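Local structure of rifamycin polyketide synthase (Amycolatopsis mediterranei, 4LN9) at residues A[74-87]-A[99-112]. The protein probably catalyses the dehydration of a polyketide intermediate, as the dehydratase domain of the terminal module of the rifamycin synthase. Residues are numbered along the deposited sequence; the frame is centred on the assembly and turned at random.
Sequences DVVIVPGTGLVELA and LDELVIEAPLVVPR
Val76 packs against Val110, and Leu108 against Val78, about a single antiparallel bridge that leads to helix 80-93 of the double hotdog fold; Val76 and Leu108 are the residues that bury the most surface in this contact. Ile77 and Val109 form the non-hydrogen-bonded pair of the bridge, flanked by two direct backbone bonds. Val110 N donates to Val76 O and Val78 N to Leu108 O, both at 2.9 Å.

Val76 divides its methyls between two partners. Val76 CG1, anti to the backbone N (chi1 -179°), presses on Val110 CB at 3.6 Å; Val76 CG2 lies over one face of the Arg112 guanidinium, off-centre over the group and 3.8 Å from Arg112 CZ. Bends at chi2 and chi3 of Arg112 bring the guanidinium over this methyl, with its edge toward Asp74 O. Leu61 packs against Val76, Val110 and Arg112 from outside the two segments.

Leu108 lies alongside Val78, and the two side chains run parallel, with Leu108 CG 3.6 Å from Val78 CG2. Leu108 CD2 extends to the helix and meets Leu83 CD2 at 4.0 Å. The other Leu83 methyl, CD1, touches Ile104 CD1 at 3.9 Å, so one leucine joins the helix both to the end of strand 98-104 and to the irregular segment after it. Further along, Val84 and Ala87 rest on Leu99 and Leu102, completing an apolar layer between helix and strand.

Water enters both hydrogen-bonded pairs beside their direct bonds. One molecule links Val76 N to Val110 O, and another accepts from Leu108 N at 2.7 Å while donating to Val78 O.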
loop_
_atom_site.group_PDB
_atom_site.type_symbol
_atom_site.label_atom_id
_atom_site.label_comp_id
_atom_site.label_asym_id
_atom_site.label_seq_id
_atom_site.Cartn_x
_atom_site.Cartn_y
_atom_site.Cartn_z
ATOM N N ASP A 74 8.088 25.971 18.650
ATOM C CA ASP A 74 6.632 26.015 18.520
ATOM C C ASP A 74 6.090 25.404 17.224
ATOM O O ASP A 74 4.898 25.510 16.937
ATOM C CB ASP A 74 6.102 27.439 18.713
ATOM C CG ASP A 74 6.156 27.888 20.164
ATOM O OD1 ASP A 74 5.102 27.870 20.834
ATOM O OD2 ASP A 74 7.259 28.234 20.639
ATOM N N VAL A 75 6.927 24.634 16.534
ATOM C CA VAL A 75 6.467 23.805 15.421
ATOM C C VAL A 75 6.424 22.334 15.839
ATOM O O VAL A 75 7.458 21.754 16.165
ATOM C CB VAL A 75 7.408 23.942 14.206
ATOM C CG1 VAL A 75 6.889 23.125 13.033
ATOM C CG2 VAL A 75 7.576 25.405 13.821
ATOM N N VAL A 76 5.239 21.726 15.813
ATOM C CA VAL A 76 5.127 20.286 16.054
ATOM C C VAL A 76 5.857 19.483 14.978
ATOM O O VAL A 76 5.566 19.617 13.789
ATOM C CB VAL A 76 3.659 19.817 16.128
ATOM C CG1 VAL A 76 3.595 18.320 16.400
ATOM C CG2 VAL A 76 2.906 20.591 17.200
ATOM N N ILE A 77 6.879 18.736 15.392
ATOM C CA ILE A 77 7.589 17.825 14.492
ATOM C C ILE A 77 7.710 16.440 15.128
ATOM O O ILE A 77 7.898 16.328 16.340
ATOM C CB ILE A 77 8.997 18.361 14.140
ATOM C CG1 ILE A 77 9.961 18.178 15.315
ATOM C CG2 ILE A 77 8.929 19.826 13.732
ATOM C CD1 ILE A 77 11.353 18.713 15.051
ATOM N N VAL A 78 7.461 15.389 14.345
ATOM C CA VAL A 78 7.594 14.028 14.864
ATOM C C VAL A 78 9.040 13.789 15.287
ATOM O O VAL A 78 9.962 14.176 14.568
ATOM C CB VAL A 78 7.170 12.965 13.825
ATOM C CG1 VAL A 78 7.483 11.564 14.335
ATOM C CG2 VAL A 78 5.688 13.099 13.506
ATOM N N PRO A 79 9.240 13.400 16.555
ATOM C CA PRO A 79 10.613 13.207 17.012
ATOM C C PRO A 79 11.352 12.195 16.142
ATOM O O PRO A 79 10.739 11.266 15.614
ATOM C CB PRO A 79 10.438 12.662 18.434
ATOM C CG PRO A 79 9.068 12.071 18.454
ATOM C CD PRO A 79 8.251 12.946 17.548
ATOM N N GLY A 80 12.664 12.364 16.017
ATOM C CA GLY A 80 13.526 11.316 15.480
ATOM C C GLY A 80 13.178 9.927 15.985
ATOM O O GLY A 80 13.246 8.951 15.237
ATOM N N THR A 81 12.843 9.828 17.267
ATOM C CA THR A 81 12.544 8.538 17.885
ATOM C C THR A 81 11.232 7.940 17.380
ATOM O O THR A 81 11.047 6.723 17.399
ATOM C CB THR A 81 12.495 8.648 19.420
ATOM O OG1 THR A 81 11.551 9.660 19.798
ATOM C CG2 THR A 81 13.864 9.015 19.971
ATOM N N GLY A 82 10.308 8.800 16.964
ATOM C CA GLY A 82 9.069 8.334 16.350
ATOM C C GLY A 82 9.339 7.678 15.012
ATOM O O GLY A 82 8.745 6.654 14.675
ATOM N N LEU A 83 10.273 8.254 14.264
ATOM C CA LEU A 83 10.696 7.687 12.990
ATOM C C LEU A 83 11.414 6.355 13.188
ATOM O O LEU A 83 11.159 5.387 12.469
ATOM C CB LEU A 83 11.598 8.676 12.248
ATOM C CG LEU A 83 10.906 9.994 11.898
ATOM C CD1 LEU A 83 11.802 10.870 11.035
ATOM C CD2 LEU A 83 9.579 9.723 11.202
ATOM N N VAL A 84 12.259 6.292 14.214
ATOM C CA VAL A 84 12.912 5.047 14.610
ATOM C C VAL A 84 11.898 3.948 14.922
ATOM O O VAL A 84 12.038 2.815 14.458
ATOM C CB VAL A 84 13.835 5.254 15.830
ATOM C CG1 VAL A 84 14.289 3.914 16.392
ATOM C CG2 VAL A 84 15.032 6.111 15.450
ATOM N N GLU A 85 10.856 4.297 15.673
ATOM C CA GLU A 85 9.819 3.332 16.039
ATOM C C GLU A 85 9.069 2.829 14.807
ATOM O O GLU A 85 8.768 1.641 14.694
ATOM C CB GLU A 85 8.839 3.935 17.057
ATOM C CG GLU A 85 7.476 3.247 17.116
ATOM C CD GLU A 85 7.490 1.945 17.906
ATOM O OE1 GLU A 85 8.531 1.628 18.520
ATOM O OE2 GLU A 85 6.461 1.233 17.905
ATOM N N LEU A 86 8.747 3.744 13.899
ATOM C CA LEU A 86 8.104 3.374 12.647
ATOM C C LEU A 86 8.973 2.397 11.865
ATOM O O LEU A 86 8.481 1.399 11.337
ATOM C CB LEU A 86 7.819 4.619 11.808
ATOM C CG LEU A 86 6.900 5.645 12.474
ATOM C CD1 LEU A 86 6.666 6.839 11.561
ATOM C CD2 LEU A 86 5.581 5.001 12.878
ATOM N N ALA A 87 10.261 2.711 11.767
ATOM C CA ALA A 87 11.193 1.904 10.989
ATOM C C ALA A 87 11.301 0.506 11.578
ATOM O O ALA A 87 11.218 -0.488 10.859
ATOM C CB ALA A 87 12.562 2.567 10.941
ATOM N N LEU A 99 17.708 -2.216 13.383
ATOM C CA LEU A 99 17.945 -0.974 12.655
ATOM C C LEU A 99 19.441 -0.726 12.468
ATOM O O LEU A 99 20.104 -0.147 13.330
ATOM C CB LEU A 99 17.269 0.213 13.355
ATOM C CG LEU A 99 17.209 1.542 12.588
ATOM C CD1 LEU A 99 16.652 1.341 11.186
ATOM C CD2 LEU A 99 16.391 2.574 13.351
ATOM N N ASP A 100 19.970 -1.241 11.360
ATOM C CA ASP A 100 21.393 -1.152 11.038
ATOM C C ASP A 100 21.794 0.315 10.921
ATOM O O ASP A 100 22.763 0.758 11.539
ATOM C CB ASP A 100 21.655 -1.872 9.707
ATOM C CG ASP A 100 23.108 -2.282 9.527
ATOM O OD1 ASP A 100 23.919 -2.064 10.453
ATOM O OD2 ASP A 100 23.436 -2.835 8.452
ATOM N N GLU A 101 20.971 1.083 10.213
ATOM C CA GLU A 101 21.242 2.497 9.985
ATOM C C GLU A 101 19.953 3.246 9.651
ATOM O O GLU A 101 19.056 2.703 9.006
ATOM C CB GLU A 101 22.263 2.659 8.854
ATOM C CG GLU A 101 22.684 4.095 8.582
ATOM C CD GLU A 101 23.853 4.183 7.619
ATOM O OE1 GLU A 101 24.190 3.155 6.992
ATOM O OE2 GLU A 101 24.455 5.272 7.510
ATOM N N LEU A 102 19.817 4.451 10.197
ATOM C CA LEU A 102 18.753 5.358 9.779
ATOM C C LEU A 102 19.256 6.793 9.760
ATOM O O LEU A 102 19.823 7.274 10.742
ATOM C CB LEU A 102 17.539 5.235 10.703
ATOM C CG LEU A 102 16.242 5.881 10.204
ATOM C CD1 LEU A 102 15.724 5.161 8.969
ATOM C CD2 LEU A 102 15.185 5.903 11.299
ATOM N N VAL A 103 19.152 7.436 8.602
ATOM C CA VAL A 103 19.540 8.835 8.483
ATOM C C VAL A 103 18.310 9.731 8.408
ATOM O O VAL A 103 17.395 9.473 7.626
ATOM C CB VAL A 103 20.428 9.075 7.248
ATOM C CG1 VAL A 103 20.707 10.561 7.075
ATOM C CG2 VAL A 103 21.728 8.294 7.371
ATOM N N ILE A 104 18.236 10.711 9.304
ATOM C CA ILE A 104 17.120 11.650 9.300
ATOM C C ILE A 104 17.403 12.823 8.367
ATOM O O ILE A 104 18.426 13.493 8.493
ATOM C CB ILE A 104 16.811 12.182 10.714
ATOM C CG1 ILE A 104 16.789 11.033 11.725
ATOM C CG2 ILE A 104 15.481 12.923 10.725
ATOM C CD1 ILE A 104 15.571 10.142 11.612
ATOM N N GLU A 105 16.530 13.016 7.384
ATOM C CA GLU A 105 16.805 13.934 6.285
ATOM C C GLU A 105 16.171 15.296 6.540
ATOM O O GLU A 105 16.720 16.328 6.151
ATOM C CB GLU A 105 16.270 13.362 4.975
ATOM C CG GLU A 105 16.804 11.983 4.642
ATOM C CD GLU A 105 16.833 11.732 3.149
ATOM O OE1 GLU A 105 17.673 10.921 2.702
ATOM O OE2 GLU A 105 16.163 12.488 2.412
ATOM N N ALA A 106 14.918 15.266 6.985
ATOM C CA ALA A 106 14.065 16.446 6.999
ATOM C C ALA A 106 12.935 16.235 8.000
ATOM O O ALA A 106 12.349 15.154 8.057
ATOM C CB ALA A 106 13.498 16.707 5.608
ATOM N N PRO A 107 12.631 17.265 8.803
ATOM C CA PRO A 107 11.624 17.157 9.859
ATOM C C PRO A 107 10.248 16.760 9.324
ATOM O O PRO A 107 9.801 17.290 8.307
ATOM C CB PRO A 107 11.578 18.570 10.440
ATOM C CG PRO A 107 12.943 19.115 10.190
ATOM C CD PRO A 107 13.357 18.547 8.861
ATOM N N LEU A 108 9.608 15.801 9.987
ATOM C CA LEU A 108 8.223 15.446 9.688
ATOM C C LEU A 108 7.263 16.359 10.447
ATOM O O LEU A 108 6.891 16.075 11.587
ATOM C CB LEU A 108 7.967 13.972 10.035
ATOM C CG LEU A 108 6.541 13.403 9.992
ATOM C CD1 LEU A 108 5.695 14.082 8.917
ATOM C CD2 LEU A 108 6.575 11.895 9.780
ATOM N N VAL A 109 6.989 17.524 9.866
ATOM C CA VAL A 109 6.144 18.523 10.507
ATOM C C VAL A 109 4.698 18.047 10.570
ATOM O O VAL A 109 4.148 17.578 9.574
ATOM C CB VAL A 109 6.189 19.862 9.748
ATOM C CG1 VAL A 109 5.165 20.830 10.321
ATOM C CG2 VAL A 109 7.587 20.456 9.803
ATOM N N VAL A 110 4.104 18.112 11.758
ATOM C CA VAL A 110 2.665 17.909 11.889
ATOM C C VAL A 110 1.959 19.259 11.883
ATOM O O VAL A 110 2.340 20.161 12.630
ATOM C CB VAL A 110 2.311 17.158 13.188
ATOM C CG1 VAL A 110 0.831 16.803 13.209
ATOM C CG2 VAL A 110 3.165 15.907 13.328
ATOM N N PRO A 111 1.012 19.440 10.952
ATOM C CA PRO A 111 0.311 20.712 10.773
ATOM C C PRO A 111 -0.653 21.007 11.922
ATOM O O PRO A 111 -1.363 20.111 12.376
ATOM C CB PRO A 111 -0.464 20.504 9.468
ATOM C CG PRO A 111 -0.647 19.027 9.367
ATOM C CD PRO A 111 0.581 18.421 9.979
ATOM N N ARG A 112 -0.679 22.256 12.382
ATOM C CA ARG A 112 -1.505 22.625 13.532
ATOM C C ARG A 112 -3.002 22.474 13.255
ATOM O O ARG A 112 -3.778 22.217 14.175
ATOM C CB ARG A 112 -1.184 24.045 14.016
ATOM C CG ARG A 112 -1.726 24.381 15.403
ATOM C CD ARG A 112 -1.113 23.507 16.493
ATOM N NE ARG A 112 0.204 23.985 16.918
ATOM C CZ ARG A 112 0.794 23.643 18.061
ATOM N NH1 ARG A 112 0.162 22.869 18.933
ATOM N NH2 ARG A 112 2.014 24.087 18.338
HETATM O O HOH W 1 4.084 24.575 19.521
HETATM O O HOH W 2 2.636 22.370 14.016
HETATM O O HOH W 3 10.968 14.597 11.996
#